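Local coordinates for Aac(6')-Ih protein (Acinetobacter baumannii, PDB 4E8O), which probably transfers an acetyl group from acetyl-coenzyme A to the 6'-amino group of aminoglycoside antibiotics, thereby conferring resistance, at residues P95-E100 with I123-F128; L64-Y69 with V118-I123. All blocks are in the same frame, centred on the assembly; numbering follows the deposited sequence.

Contact 1: residues P95-E100 with I123-F128; sequences PVAFLE and IWAKQF
Ala97 and Ala125 meet methyl to methyl, CB to CB at 3.6 Å, and theirs is the one side-chain to side-chain touch between 95-100 and 123-128. With no bulk beyond CB on either residue, the two backbones come close: the CA atoms of Ala97 and Ala125 are 5.8 Å apart. Two residues earlier, just before the strand begins, the ring of Pro95 offers CG to the carbonyl O of Phe128 at 3.9 Å, a van der Waals approach. No hydrogen bond crosses the interface. The pairing belongs to a beta-alpha-beta unit of the GNAT fold, in which strand 96-104 leads through helix 113-127 to the parallel strand 132-138; Ala97 is already tied to that returning strand by backbone bonds with Glu132 and Ala134. Phe128 N bonds back to Ala125 O at 3.0 Å, which ties the residue whose O faces Pro95 to the alanine that meets Ala97. A chi1 of -82° then swings the phenyl ring of Phe128 away from the strand and up to Trp124, where CD2 stands 3.9 Å above the indole plane, offset toward its rim. Trp124 NE1 in turn lies at the edge of the Phe128 ring, in its plane. Both aromatic side chains also touch Ile83 of strand 75-84, while Ile166 of the second subunit packs on Ala125.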
loop_
_atom_site.group_PDB
_atom_site.type_symbol
_atom_site.label_atom_id
_atom_site.label_comp_id
_atom_site.label_asym_id
_atom_site.label_seq_id
_atom_site.Cartn_x
_atom_site.Cartn_y
_atom_site.Cartn_z
ATOM N N PRO B 95 8.623 -8.504 5.783
ATOM C CA PRO B 95 8.361 -7.064 5.647
ATOM C C PRO B 95 9.317 -6.362 4.682
ATOM O O PRO B 95 10.282 -6.975 4.221
ATOM C CB PRO B 95 8.577 -6.538 7.071
ATOM C CG PRO B 95 9.580 -7.476 7.665
ATOM C CD PRO B 95 9.291 -8.829 7.060
ATOM N N VAL B 96 9.024 -5.101 4.363
ATOM C CA VAL B 96 9.894 -4.275 3.530
ATOM C C VAL B 96 10.027 -2.891 4.158
ATOM O O VAL B 96 9.139 -2.450 4.890
ATOM C CB VAL B 96 9.332 -4.100 2.093
ATOM C CG1 VAL B 96 9.221 -5.435 1.380
ATOM C CG2 VAL B 96 7.973 -3.399 2.124
ATOM N N ALA B 97 11.127 -2.198 3.873
ATOM C CA ALA B 97 11.253 -0.808 4.297
ATOM C C ALA B 97 10.458 0.029 3.311
ATOM O O ALA B 97 10.273 -0.379 2.169
ATOM C CB ALA B 97 12.701 -0.379 4.306
ATOM N N PHE B 98 9.972 1.189 3.738
ATOM C CA PHE B 98 9.217 2.042 2.825
ATOM C C PHE B 98 9.551 3.506 3.056
ATOM O O PHE B 98 9.553 3.969 4.200
ATOM C CB PHE B 98 7.710 1.790 2.971
ATOM C CG PHE B 98 6.865 2.509 1.948
ATOM C CD1 PHE B 98 6.499 1.885 0.763
ATOM C CD2 PHE B 98 6.419 3.800 2.184
ATOM C CE1 PHE B 98 5.716 2.543 -0.174
ATOM C CE2 PHE B 98 5.634 4.466 1.254
ATOM C CZ PHE B 98 5.282 3.837 0.072
ATOM N N LEU B 99 9.843 4.226 1.973
ATOM C CA LEU B 99 10.179 5.645 2.058
ATOM C C LEU B 99 8.906 6.472 2.131
ATOM O O LEU B 99 8.150 6.548 1.159
ATOM C CB LEU B 99 11.015 6.082 0.846
ATOM C CG LEU B 99 11.579 7.499 0.929
ATOM C CD1 LEU B 99 12.544 7.585 2.088
ATOM C CD2 LEU B 99 12.262 7.916 -0.369
ATOM N N GLU B 100 8.662 7.085 3.286
ATOM C CA GLU B 100 7.449 7.861 3.471
ATOM C C GLU B 100 7.638 9.272 2.945
ATOM O O GLU B 100 6.712 9.856 2.384
ATOM C CB GLU B 100 7.053 7.894 4.947
ATOM C CG GLU B 100 6.864 6.517 5.571
ATOM C CD GLU B 100 5.512 5.913 5.269
ATOM O OE1 GLU B 100 4.669 6.604 4.663
ATOM O OE2 GLU B 100 5.282 4.741 5.645
ATOM N N ILE B 123 20.622 0.472 6.536
ATOM C CA ILE B 123 21.286 -0.056 7.724
ATOM C C ILE B 123 20.226 -0.400 8.763
ATOM O O ILE B 123 20.250 -1.475 9.362
ATOM C CB ILE B 123 22.267 0.971 8.319
ATOM C CG1 ILE B 123 23.338 1.342 7.289
ATOM C CG2 ILE B 123 22.904 0.435 9.593
ATOM C CD1 ILE B 123 24.297 2.427 7.749
ATOM N N TRP B 124 19.285 0.522 8.948
ATOM C CA TRP B 124 18.174 0.339 9.875
ATOM C C TRP B 124 17.219 -0.767 9.427
ATOM O O TRP B 124 16.805 -1.599 10.231
ATOM C CB TRP B 124 17.419 1.663 10.036
ATOM C CG TRP B 124 16.142 1.556 10.829
ATOM C CD1 TRP B 124 16.024 1.314 12.168
ATOM C CD2 TRP B 124 14.807 1.713 10.332
ATOM N NE1 TRP B 124 14.699 1.301 12.530
ATOM C CE2 TRP B 124 13.931 1.543 11.419
ATOM C CE3 TRP B 124 14.270 1.976 9.069
ATOM C CZ2 TRP B 124 12.543 1.629 11.283
ATOM C CZ3 TRP B 124 12.897 2.063 8.934
ATOM C CH2 TRP B 124 12.047 1.893 10.034
ATOM N N ALA B 125 16.874 -0.776 8.144
ATOM C CA ALA B 125 15.940 -1.765 7.614
ATOM C C ALA B 125 16.516 -3.177 7.669
ATOM O O ALA B 125 15.773 -4.147 7.819
ATOM C CB ALA B 125 15.545 -1.408 6.193
ATOM N N LYS B 126 17.836 -3.287 7.535
ATOM C CA LYS B 126 18.518 -4.579 7.615
ATOM C C LYS B 126 18.307 -5.235 8.971
ATOM O O LYS B 126 18.256 -6.461 9.071
ATOM C CB LYS B 126 20.018 -4.405 7.362
ATOM C CG LYS B 126 20.469 -4.774 5.961
ATOM C CD LYS B 126 21.725 -4.004 5.577
ATOM C CE LYS B 126 22.344 -4.547 4.295
ATOM N NZ LYS B 126 22.966 -3.463 3.473
ATOM N N GLN B 127 18.199 -4.413 10.013
ATOM C CA GLN B 127 17.951 -4.909 11.363
ATOM C C GLN B 127 16.598 -5.599 11.443
ATOM O O GLN B 127 16.417 -6.535 12.217
ATOM C CB GLN B 127 17.992 -3.764 12.377
ATOM C CG GLN B 127 19.382 -3.278 12.752
ATOM C CD GLN B 127 19.403 -2.657 14.135
ATOM O OE1 GLN B 127 18.364 -2.545 14.790
ATOM N NE2 GLN B 127 20.587 -2.259 14.593
ATOM N N PHE B 128 15.652 -5.130 10.636
ATOM C CA PHE B 128 14.302 -5.678 10.627
ATOM C C PHE B 128 14.169 -6.870 9.680
ATOM O O PHE B 128 13.056 -7.299 9.373
ATOM C CB PHE B 128 13.291 -4.586 10.257
ATOM C CG PHE B 128 12.894 -3.702 11.410
ATOM C CD1 PHE B 128 11.852 -4.072 12.249
ATOM C CD2 PHE B 128 13.548 -2.500 11.650
ATOM C CE1 PHE B 128 11.473 -3.267 13.310
ATOM C CE2 PHE B 128 13.174 -1.688 12.712
ATOM C CZ PHE B 128 12.134 -2.074 13.542
#

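Contact 2: residues L64-Y69 with V118-I123; sequences LQLLAY and VQQVEI
A chi1 of -171° places Leu64 CG anti to the backbone N and beside the carbonyl carbon, carrying CD2 to Val121; Leu66 takes the alternative setting, chi1 -49°, with CG anti to the carbonyl carbon, and reaches Gln120 with CD1. The two leucines belong to the strand 63-69 of the GNAT-fold sheet, and the helix 113-127 lies against the face they share. Over the short segments the axes approach to 9.9 Å and run at 148°, so strand and helix are roughly antiparallel but clearly skewed. The nearest backbone pairs are Leu64 CA to Val121 CA, 7.5 Å, and Leu66 CA to Gln120 CA, 8.8 Å. Each gap is bridged by leucine methyls rather than by polar groups, and no hydrogen bond links the segments. Leu64 CD2 comes up against the helix backbone itself, 4.1 Å from Val121 CA, with the methyl CG2 of Val121 loosely alongside. Val121 also packs on Leu79 and Ala81 of the adjacent strand 75-84 and on Phe133 of strand 132-138, two strands further across, which places it over the middle of the sheet. At the outer side, Ile24 of strand 23-26 touches both Leu66 and Gln120. The side chains of Leu66 and Gln120 cross at about a right angle; the glutamine bends at chi2, which takes its amide away from the strand, and the touch is made by its aliphatic root, CB lying 3.7 Å from Leu66 CD1.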
loop_
_atom_site.group_PDB
_atom_site.type_symbol
_atom_site.label_atom_id
_atom_site.label_comp_id
_atom_site.label_asym_id
_atom_site.label_seq_id
_atom_site.Cartn_x
_atom_site.Cartn_y
_atom_site.Cartn_z
ATOM N N LEU B 64 11.259 5.426 11.273
ATOM C CA LEU B 64 12.537 6.124 11.352
ATOM C C LEU B 64 12.372 7.527 10.789
ATOM O O LEU B 64 11.782 7.711 9.716
ATOM C CB LEU B 64 13.628 5.375 10.576
ATOM C CG LEU B 64 15.051 5.918 10.770
ATOM C CD1 LEU B 64 15.590 5.554 12.147
ATOM C CD2 LEU B 64 16.003 5.431 9.686
ATOM N N GLN B 65 12.881 8.516 11.514
ATOM C CA GLN B 65 12.840 9.891 11.035
ATOM C C GLN B 65 14.184 10.557 11.284
ATOM O O GLN B 65 14.712 10.517 12.401
ATOM C CB GLN B 65 11.694 10.666 11.701
ATOM C CG GLN B 65 11.534 10.404 13.196
ATOM C CD GLN B 65 10.670 9.192 13.498
ATOM O OE1 GLN B 65 9.705 8.904 12.784
ATOM N NE2 GLN B 65 11.013 8.473 14.563
ATOM N N LEU B 66 14.752 11.154 10.241
ATOM C CA LEU B 66 16.097 11.713 10.341
ATOM C C LEU B 66 16.128 13.185 9.943
ATOM O O LEU B 66 15.262 13.654 9.198
ATOM C CB LEU B 66 17.070 10.921 9.460
ATOM C CG LEU B 66 17.058 9.397 9.571
ATOM C CD1 LEU B 66 18.004 8.784 8.558
ATOM C CD2 LEU B 66 17.443 8.944 10.964
ATOM N N LEU B 67 17.121 13.904 10.462
ATOM C CA LEU B 67 17.427 15.259 10.023
ATOM C C LEU B 67 18.903 15.331 9.655
ATOM O O LEU B 67 19.735 14.638 10.249
ATOM C CB LEU B 67 17.130 16.276 11.132
ATOM C CG LEU B 67 15.695 16.776 11.300
ATOM C CD1 LEU B 67 15.493 17.413 12.666
ATOM C CD2 LEU B 67 15.345 17.765 10.208
ATOM N N ALA B 68 19.224 16.153 8.663
ATOM C CA ALA B 68 20.615 16.455 8.348
ATOM C C ALA B 68 20.893 17.905 8.725
ATOM O O ALA B 68 20.139 18.802 8.342
ATOM C CB ALA B 68 20.899 16.219 6.873
ATOM N N TYR B 69 21.962 18.128 9.484
ATOM C CA TYR B 69 22.307 19.469 9.941
ATOM C C TYR B 69 23.625 19.947 9.338
ATOM O O TYR B 69 24.450 19.142 8.901
ATOM C CB TYR B 69 22.415 19.505 11.469
ATOM C CG TYR B 69 21.096 19.474 12.214
ATOM C CD1 TYR B 69 20.492 20.649 12.644
ATOM C CD2 TYR B 69 20.470 18.272 12.508
ATOM C CE1 TYR B 69 19.299 20.627 13.337
ATOM C CE2 TYR B 69 19.275 18.240 13.200
ATOM C CZ TYR B 69 18.696 19.421 13.609
ATOM O OH TYR B 69 17.506 19.396 14.296
ATOM N N VAL B 118 19.201 7.952 2.669
ATOM C CA VAL B 118 18.712 6.662 2.192
ATOM C C VAL B 118 19.547 5.516 2.760
ATOM O O VAL B 118 18.999 4.510 3.216
ATOM C CB VAL B 118 18.722 6.610 0.651
ATOM C CG1 VAL B 118 18.583 5.178 0.143
ATOM C CG2 VAL B 118 17.620 7.495 0.088
ATOM N N GLN B 119 20.868 5.686 2.752
ATOM C CA GLN B 119 21.785 4.669 3.261
ATOM C C GLN B 119 21.568 4.368 4.741
ATOM O O GLN B 119 21.813 3.249 5.188
ATOM C CB GLN B 119 23.244 5.082 3.020
ATOM C CG GLN B 119 23.678 4.996 1.565
ATOM C CD GLN B 119 25.155 5.278 1.367
ATOM O OE1 GLN B 119 25.565 5.778 0.319
ATOM N NE2 GLN B 119 25.968 4.944 2.368
ATOM N N GLN B 120 21.115 5.363 5.498
ATOM C CA GLN B 120 20.844 5.167 6.919
ATOM C C GLN B 120 19.597 4.317 7.136
ATOM O O GLN B 120 19.521 3.562 8.102
ATOM C CB GLN B 120 20.709 6.511 7.642
ATOM C CG GLN B 120 22.028 7.268 7.788
ATOM C CD GLN B 120 23.057 6.511 8.614
ATOM O OE1 GLN B 120 22.752 5.999 9.694
ATOM N NE2 GLN B 120 24.281 6.431 8.104
ATOM N N VAL B 121 18.624 4.435 6.235
ATOM C CA VAL B 121 17.418 3.611 6.306
ATOM C C VAL B 121 17.749 2.137 6.078
ATOM O O VAL B 121 17.220 1.262 6.768
ATOM C CB VAL B 121 16.373 4.044 5.268
ATOM C CG1 VAL B 121 15.082 3.256 5.443
ATOM C CG2 VAL B 121 16.098 5.527 5.393
ATOM N N GLU B 122 18.623 1.871 5.109
ATOM C CA GLU B 122 18.992 0.503 4.739
ATOM C C GLU B 122 19.698 -0.224 5.875
ATOM O O GLU B 122 19.419 -1.394 6.135
ATOM C CB GLU B 122 19.870 0.501 3.479
ATOM C CG GLU B 122 19.165 1.041 2.239
ATOM C CD GLU B 122 19.991 0.896 0.972
ATOM O OE1 GLU B 122 20.980 0.128 0.977
ATOM O OE2 GLU B 122 19.642 1.547 -0.036
ATOM N N ILE B 123 20.622 0.472 6.536
ATOM C CA ILE B 123 21.286 -0.056 7.724
ATOM C C ILE B 123 20.226 -0.400 8.763
ATOM O O ILE B 123 20.250 -1.475 9.362
ATOM C CB ILE B 123 22.267 0.971 8.319
ATOM C CG1 ILE B 123 23.338 1.342 7.289
ATOM C CG2 ILE B 123 22.904 0.435 9.593
ATOM C CD1 ILE B 123 24.297 2.427 7.749
#

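Contacts 1 and 2 are successive footprints of one helix, 113-127, on the same sheet: they share Ile123, and their centres lie 11 Å apart. Contact 2 sets the middle of the helix against strand 63-69, contact 1 its later part, around Ala125, over strand 96-104, with strand 75-84 running between the two. Trp124 joins them directly, its CZ3 packing 3.8 Å from Leu64 CB. In GNAT enzymes the start of the corresponding helix, with the loop before it, typically binds the pyrophosphate of acetyl-coenzyme A. Both contacts involve later parts of the helix, so neither forms that site.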